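Local coordinates for regulating synaptic membrane exocytosis protein 2 (Rattus norvegicus, PDB 2CJS), which probably helps organise regulated exocytosis at the synaptic membrane as a Rab3-interacting protein, here through a zinc-finger domain that meets chains of another protein, at residues C[10-15]-C[34-39]; C[28-33]-C[55-60]. One frame throughout, in Å; residues are numbered along the deposited sequence. Where two conformers were deposited one is given.

Interaction 1 of 2, residues C[10-15]-C[34-39]. With ZN (zinc ion), chain L; EDO (1,2-ethanediol), chain O.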
loop_
_atom_site.group_PDB
_atom_site.type_symbol
_atom_site.label_atom_id
_atom_site.label_comp_id
_atom_site.label_asym_id
_atom_site.label_seq_id
_atom_site.Cartn_x
_atom_site.Cartn_y
_atom_site.Cartn_z
ATOM N N PRO C 10 7.530 16.026 3.210
ATOM C CA PRO C 10 8.727 15.283 2.786
ATOM C C PRO C 10 8.605 14.761 1.321
ATOM O O PRO C 10 7.544 14.241 0.928
ATOM C CB PRO C 10 8.811 14.112 3.794
ATOM C CG PRO C 10 7.525 14.132 4.529
ATOM C CD PRO C 10 7.014 15.545 4.505
ATOM N N THR C 11 9.712 14.813 0.601
ATOM C CA THR C 11 9.680 14.551 -0.816
ATOM C C THR C 11 10.914 13.741 -1.175
ATOM O O THR C 11 11.989 13.955 -0.579
ATOM C CB THR C 11 9.696 15.849 -1.552
ATOM O OG1 THR C 11 8.519 16.607 -1.201
ATOM C CG2 THR C 11 9.783 15.603 -3.044
ATOM N N CYS C 12 10.759 12.842 -2.149
ATOM C CA CYS C 12 11.823 11.923 -2.543
ATOM C C CYS C 12 13.130 12.718 -2.782
ATOM O O CYS C 12 13.122 13.709 -3.492
ATOM C CB CYS C 12 11.376 11.209 -3.820
ATOM S SG CYS C 12 12.706 10.151 -4.488
ATOM N N GLY C 13 14.233 12.238 -2.207
ATOM C CA GLY C 13 15.535 12.931 -2.329
ATOM C C GLY C 13 16.239 12.695 -3.656
ATOM O O GLY C 13 17.306 13.253 -3.906
ATOM N N ILE C 14 15.636 11.879 -4.517
ATOM C CA ILE C 14 16.137 11.621 -5.864
ATOM C C ILE C 14 15.421 12.409 -6.931
ATOM O O ILE C 14 16.058 13.162 -7.677
ATOM C CB ILE C 14 16.086 10.087 -6.218
ATOM C CG1 ILE C 14 16.687 9.195 -5.104
ATOM C CG2 ILE C 14 16.765 9.791 -7.599
ATOM C CD1 ILE C 14 18.258 9.427 -4.832
ATOM N N CYS C 15 14.089 12.226 -7.049
ATOM C CA CYS C 15 13.330 12.902 -8.106
ATOM C C CYS C 15 12.829 14.249 -7.621
ATOM O O CYS C 15 12.519 15.153 -8.436
ATOM C CB CYS C 15 12.138 12.028 -8.567
ATOM S SG CYS C 15 10.829 11.666 -7.372
ATOM N N LYS C 34 16.338 9.222 1.354
ATOM C CA LYS C 34 14.987 8.615 1.316
ATOM C C LYS C 34 14.423 8.726 -0.104
ATOM O O LYS C 34 14.458 9.800 -0.695
ATOM C CB LYS C 34 14.043 9.279 2.339
ATOM C CG LYS C 34 12.748 8.474 2.524
ATOM C CD LYS C 34 11.817 9.146 3.567
ATOM C CE LYS C 34 12.456 9.032 4.914
ATOM N NZ LYS C 34 11.606 9.859 5.846
ATOM N N PHE C 35 13.971 7.594 -0.659
ATOM C CA PHE C 35 13.556 7.595 -2.016
ATOM C C PHE C 35 12.201 6.936 -2.202
ATOM O O PHE C 35 11.776 6.082 -1.398
ATOM C CB PHE C 35 14.631 6.922 -2.929
ATOM C CG PHE C 35 14.857 5.456 -2.663
ATOM C CD1 PHE C 35 14.010 4.473 -3.265
ATOM C CD2 PHE C 35 15.916 5.043 -1.841
ATOM C CE1 PHE C 35 14.218 3.074 -3.095
ATOM C CE2 PHE C 35 16.119 3.648 -1.608
ATOM C CZ PHE C 35 15.305 2.655 -2.235
ATOM N N CYS C 36 11.555 7.315 -3.307
ATOM C CA CYS C 36 10.225 6.758 -3.699
ATOM C C CYS C 36 10.386 5.558 -4.637
ATOM O O CYS C 36 11.520 5.220 -5.073
ATOM C CB CYS C 36 9.345 7.876 -4.340
ATOM S SG CYS C 36 9.730 8.118 -6.109
ATOM N N ALA C 37 9.271 4.874 -4.925
ATOM C CA ALA C 37 9.285 3.601 -5.714
ATOM C C ALA C 37 9.858 3.742 -7.108
ATOM O O ALA C 37 10.236 2.742 -7.725
ATOM C CB ALA C 37 7.861 2.922 -5.770
ATOM N N ARG C 38 9.897 4.962 -7.641
ATOM C CA ARG C 38 10.470 5.135 -8.997
ATOM C C ARG C 38 11.974 5.262 -8.958
ATOM O O ARG C 38 12.628 5.248 -10.018
ATOM C CB ARG C 38 9.954 6.420 -9.659
ATOM C CG ARG C 38 8.555 6.307 -10.157
ATOM C CD ARG C 38 8.091 7.686 -10.673
ATOM N NE ARG C 38 6.796 7.589 -11.366
ATOM C CZ ARG C 38 6.196 8.618 -11.968
ATOM N NH1 ARG C 38 6.770 9.824 -11.932
ATOM N NH2 ARG C 38 5.030 8.457 -12.596
ATOM N N CYS C 39 12.551 5.403 -7.761
ATOM C CA CYS C 39 13.889 5.978 -7.674
ATOM C C CYS C 39 14.886 5.069 -6.974
ATOM O O CYS C 39 15.995 5.534 -6.590
ATOM C CB CYS C 39 13.787 7.318 -6.936
ATOM S SG CYS C 39 13.010 8.604 -7.975
HETATM ZN ZN ZN L . 11.545 9.611 -6.479
HETATM C C1 EDO O . 7.917 11.018 6.587
HETATM O O1 EDO O . 7.512 10.293 7.789
HETATM C C2 EDO O . 8.281 10.175 5.347
HETATM O O2 EDO O . 8.730 8.860 5.672
#
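Gly-13 N donates to Lys-34 O over 2.9 Å, tying the loop 10-15 to strand 34-35, while Cys-36 to Cys-39 folds as a type I beta turn. This backbone tie accompanies a four-cysteine zinc site, in which a CxxC pair from each segment supplies two thiolates to one ion. The SG atoms of Cys-12, Cys-15, Cys-36 and Cys-39 all lie 2.3 to 2.4 Å from the zinc. Besides binding the metal, Cys-12 SG accepts the amide hydrogens of Ile-14, of Cys-15 in a longer bond and, across the contact, of Cys-36, whose N lies 3.3 Å from Cys-12 SG. Three N-H donors on one thiolate would be expected to draw off part of its negative charge and to fix its direction. Its SG stands anti to the backbone N (chi1 175°), whereas those of Cys-15 and Cys-36 sit between N and the carbonyl carbon, their sulfurs 3.9 Å apart. Cys-36 SG receives one further amide hydrogen, from Arg-38 N. Apolar contacts lie beside the metal. Ile-14 CG1 comes to 3.8 Å from Phe-35 CB, the two side chains lying alongside and pointing the same way, and Ile-14 CB reaches 3.7 Å from Cys-39 CB. Around this site, Phe-20 of strand 19-20 packs on Cys-12 and Cys-36, Arg-38 forms a salt bridge with an acidic side chain of another protein's chain, and the Phe-35 ring leads away from the loop toward Trp-52 and Cys-54 of strand 49-54.

Interaction 2 of 2, residues C[28-33]-C[55-60]. With ZN (zinc ion), chain M; EDO (1,2-ethanediol), chain N.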
loop_
_atom_site.group_PDB
_atom_site.type_symbol
_atom_site.label_atom_id
_atom_site.label_comp_id
_atom_site.label_asym_id
_atom_site.label_seq_id
_atom_site.Cartn_x
_atom_site.Cartn_y
_atom_site.Cartn_z
ATOM N N CYS C 28 18.011 4.654 1.360
ATOM C CA CYS C 28 19.110 3.938 0.686
ATOM C C CYS C 28 20.067 3.367 1.731
ATOM O O CYS C 28 20.534 4.079 2.590
ATOM C CB CYS C 28 19.827 4.877 -0.329
ATOM S SG CYS C 28 21.182 4.037 -1.141
ATOM N N SER C 29 20.350 2.061 1.632
ATOM C CA SER C 29 21.226 1.378 2.601
ATOM C C SER C 29 22.648 1.856 2.484
ATOM O O SER C 29 23.435 1.645 3.389
ATOM C CB SER C 29 21.158 -0.138 2.348
ATOM O OG SER C 29 19.856 -0.591 2.792
ATOM N N TYR C 30 22.985 2.520 1.375
ATOM C CA TYR C 30 24.348 3.060 1.231
ATOM C C TYR C 30 24.429 4.558 1.610
ATOM O O TYR C 30 25.133 4.908 2.536
ATOM C CB TYR C 30 24.799 2.867 -0.213
ATOM C CG TYR C 30 26.305 3.045 -0.495
ATOM C CD1 TYR C 30 27.269 2.760 0.473
ATOM C CD2 TYR C 30 26.720 3.509 -1.736
ATOM C CE1 TYR C 30 28.675 2.902 0.194
ATOM C CE2 TYR C 30 28.100 3.663 -2.043
ATOM C CZ TYR C 30 29.053 3.378 -1.087
ATOM O OH TYR C 30 30.393 3.508 -1.419
ATOM N N CYS C 31 23.705 5.423 0.893
ATOM C CA CYS C 31 23.834 6.898 1.067
ATOM C C CYS C 31 22.821 7.473 2.054
ATOM O O CYS C 31 22.941 8.640 2.406
ATOM C CB CYS C 31 23.727 7.593 -0.293
ATOM S SG CYS C 31 22.013 7.643 -0.903
ATOM N N GLN C 32 21.829 6.644 2.446
ATOM C CA GLN C 32 20.723 6.995 3.404
ATOM C C GLN C 32 19.716 7.996 2.888
ATOM O O GLN C 32 18.860 8.461 3.658
ATOM C CB GLN C 32 21.304 7.470 4.729
ATOM C CG GLN C 32 22.227 6.399 5.417
ATOM C CD GLN C 32 21.519 5.052 5.696
ATOM O OE1 GLN C 32 20.323 5.036 5.972
ATOM N NE2 GLN C 32 22.271 3.913 5.592
ATOM N N THR C 33 19.782 8.338 1.606
ATOM C CA THR C 33 18.758 9.218 1.015
ATOM C C THR C 33 17.415 8.520 0.977
ATOM O O THR C 33 17.358 7.374 0.622
ATOM C CB THR C 33 19.174 9.683 -0.393
ATOM O OG1 THR C 33 20.422 10.376 -0.280
ATOM C CG2 THR C 33 18.130 10.615 -0.993
ATOM N N ASN C 55 18.677 4.870 -7.013
ATOM C CA ASN C 55 19.175 4.769 -8.384
ATOM C C ASN C 55 20.418 5.609 -8.639
ATOM O O ASN C 55 21.165 5.321 -9.568
ATOM C CB ASN C 55 18.058 5.191 -9.351
ATOM C CG ASN C 55 16.999 4.077 -9.547
ATOM O OD1 ASN C 55 17.193 2.919 -9.131
ATOM N ND2 ASN C 55 15.824 4.462 -10.150
ATOM N N LEU C 56 20.696 6.600 -7.784
ATOM C CA LEU C 56 21.938 7.345 -7.940
ATOM C C LEU C 56 23.126 6.512 -7.506
ATOM O O LEU C 56 24.178 6.549 -8.175
ATOM C CB LEU C 56 21.887 8.685 -7.197
ATOM C CG LEU C 56 20.836 9.637 -7.806
ATOM C CD1 LEU C 56 20.874 10.949 -6.996
ATOM C CD2 LEU C 56 21.047 9.921 -9.298
ATOM N N CYS C 57 22.995 5.810 -6.394
ATOM C CA CYS C 57 24.066 4.934 -5.978
ATOM C C CYS C 57 24.214 3.805 -7.005
ATOM O O CYS C 57 25.328 3.372 -7.280
ATOM C CB CYS C 57 23.726 4.340 -4.615
ATOM S SG CYS C 57 24.027 5.492 -3.259
ATOM N N ARG C 58 23.114 3.281 -7.502
ATOM C CA ARG C 58 23.228 2.267 -8.583
ATOM C C ARG C 58 24.033 2.797 -9.745
ATOM O O ARG C 58 24.962 2.123 -10.238
ATOM C CB ARG C 58 21.851 1.795 -9.091
ATOM C CG ARG C 58 21.045 1.039 -7.970
ATOM C CD ARG C 58 19.645 0.711 -8.516
ATOM N NE ARG C 58 19.666 -0.150 -9.722
ATOM C CZ ARG C 58 18.592 -0.403 -10.490
ATOM N NH1 ARG C 58 17.431 0.180 -10.219
ATOM N NH2 ARG C 58 18.655 -1.273 -11.510
ATOM N N LYS C 59 23.715 3.998 -10.188
ATOM C CA LYS C 59 24.421 4.559 -11.350
ATOM C C LYS C 59 25.913 4.665 -11.074
ATOM O O LYS C 59 26.762 4.349 -11.925
ATOM C CB LYS C 59 23.881 5.945 -11.687
ATOM C CG LYS C 59 24.593 6.551 -12.934
ATOM C CD LYS C 59 24.209 5.841 -14.299
ATOM C CE LYS C 59 25.121 6.237 -15.516
ATOM N NZ LYS C 59 26.298 5.293 -15.858
ATOM N N GLN C 60 26.258 5.148 -9.879
ATOM C CA GLN C 60 27.641 5.377 -9.519
ATOM C C GLN C 60 28.467 4.065 -9.653
ATOM O O GLN C 60 29.625 4.073 -10.102
ATOM C CB GLN C 60 27.739 5.906 -8.062
ATOM C CG GLN C 60 29.150 6.187 -7.557
ATOM C CD GLN C 60 29.124 6.316 -6.018
ATOM O OE1 GLN C 60 29.110 5.323 -5.294
ATOM N NE2 GLN C 60 29.073 7.548 -5.529
HETATM ZN ZN ZN M . 21.900 5.869 -2.432
HETATM C C1 EDO N . 26.493 3.995 5.732
HETATM O O1 EDO N . 25.383 4.678 5.142
HETATM C C2 EDO N . 26.148 2.530 5.698
HETATM O O2 EDO N . 26.171 2.072 4.330
HETATM O O HOH W 1 30.561 5.655 -3.229
#
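Cys-57, reaching from the first turn of helix 55-61, joins Cys-28 and Cys-31 of the loop 28-33 on the second zinc of this finger, whose family belongs to the RING clan; Cys-54 completes the Cys4 site. At the start of the helical segment, Asn-55 OD1 receives Arg-58 NH1 at 3.0 Å, the donor standing above the carbonyl plane by 36°. Cys-57 follows as the principal link to the loop. With SG anti to its carbonyl carbon (chi1 -78°), it sends the sulfur off the helix to the metal, 2.3 Å away, and the same sulfur rests 3.6 Å from Cys-31 CB. It also lies 3.7 Å from Tyr-30 CD2, a sulfur-aromatic contact of oblique approach. The loop holds its own sulfurs in place with backbone amides: Cys-28 SG accepts from Tyr-30 N and Cys-31 N, and Cys-31 SG from Thr-33 N, so that the thiolate charge is probably shared with N-H groups as well as with zinc. Arg-58, besides bonding Asn-55 through NH1, forms a salt bridge through NE with an acidic side chain of another protein's chain. One turn beyond Cys-57, Gln-60 returns to the contact. A water is hydrogen-bonded to Tyr-30 OH at 2.8 Å, but its approach to Gln-60 OE1 looks too short, which leaves a bridge between the two doubtful. The Gln-60 carboxamide stands almost perpendicular to the tyrosine ring, 89° between the planes, with OE1 in the plane of the ring at its edge, 3.8 Å from Tyr-30 CE2.

Overall arrangement
Taken together, interactions 1 and 2 exemplify the cross-brace of RING-type zinc fingers: their segments alternate along the chain, so each metal pulls together parts that the other's ligands separate. The contact centres lie about 11 Å apart. Both are partly buried, but interaction 1 is the more extensive and adds a direct backbone bond and aliphatic contacts around its metal, whereas interaction 2 joins loop to helix through zinc, one sulfur-aromatic contact and the edge contact of the exposed Gln-60 with the Tyr-30 ring. The two meet directly: Cys-39 O probably accepts a hydrogen bond from Asn-55 N at 2.8 Å, and Ile-14 packs on Leu-56. Both contacts also border another protein's chain.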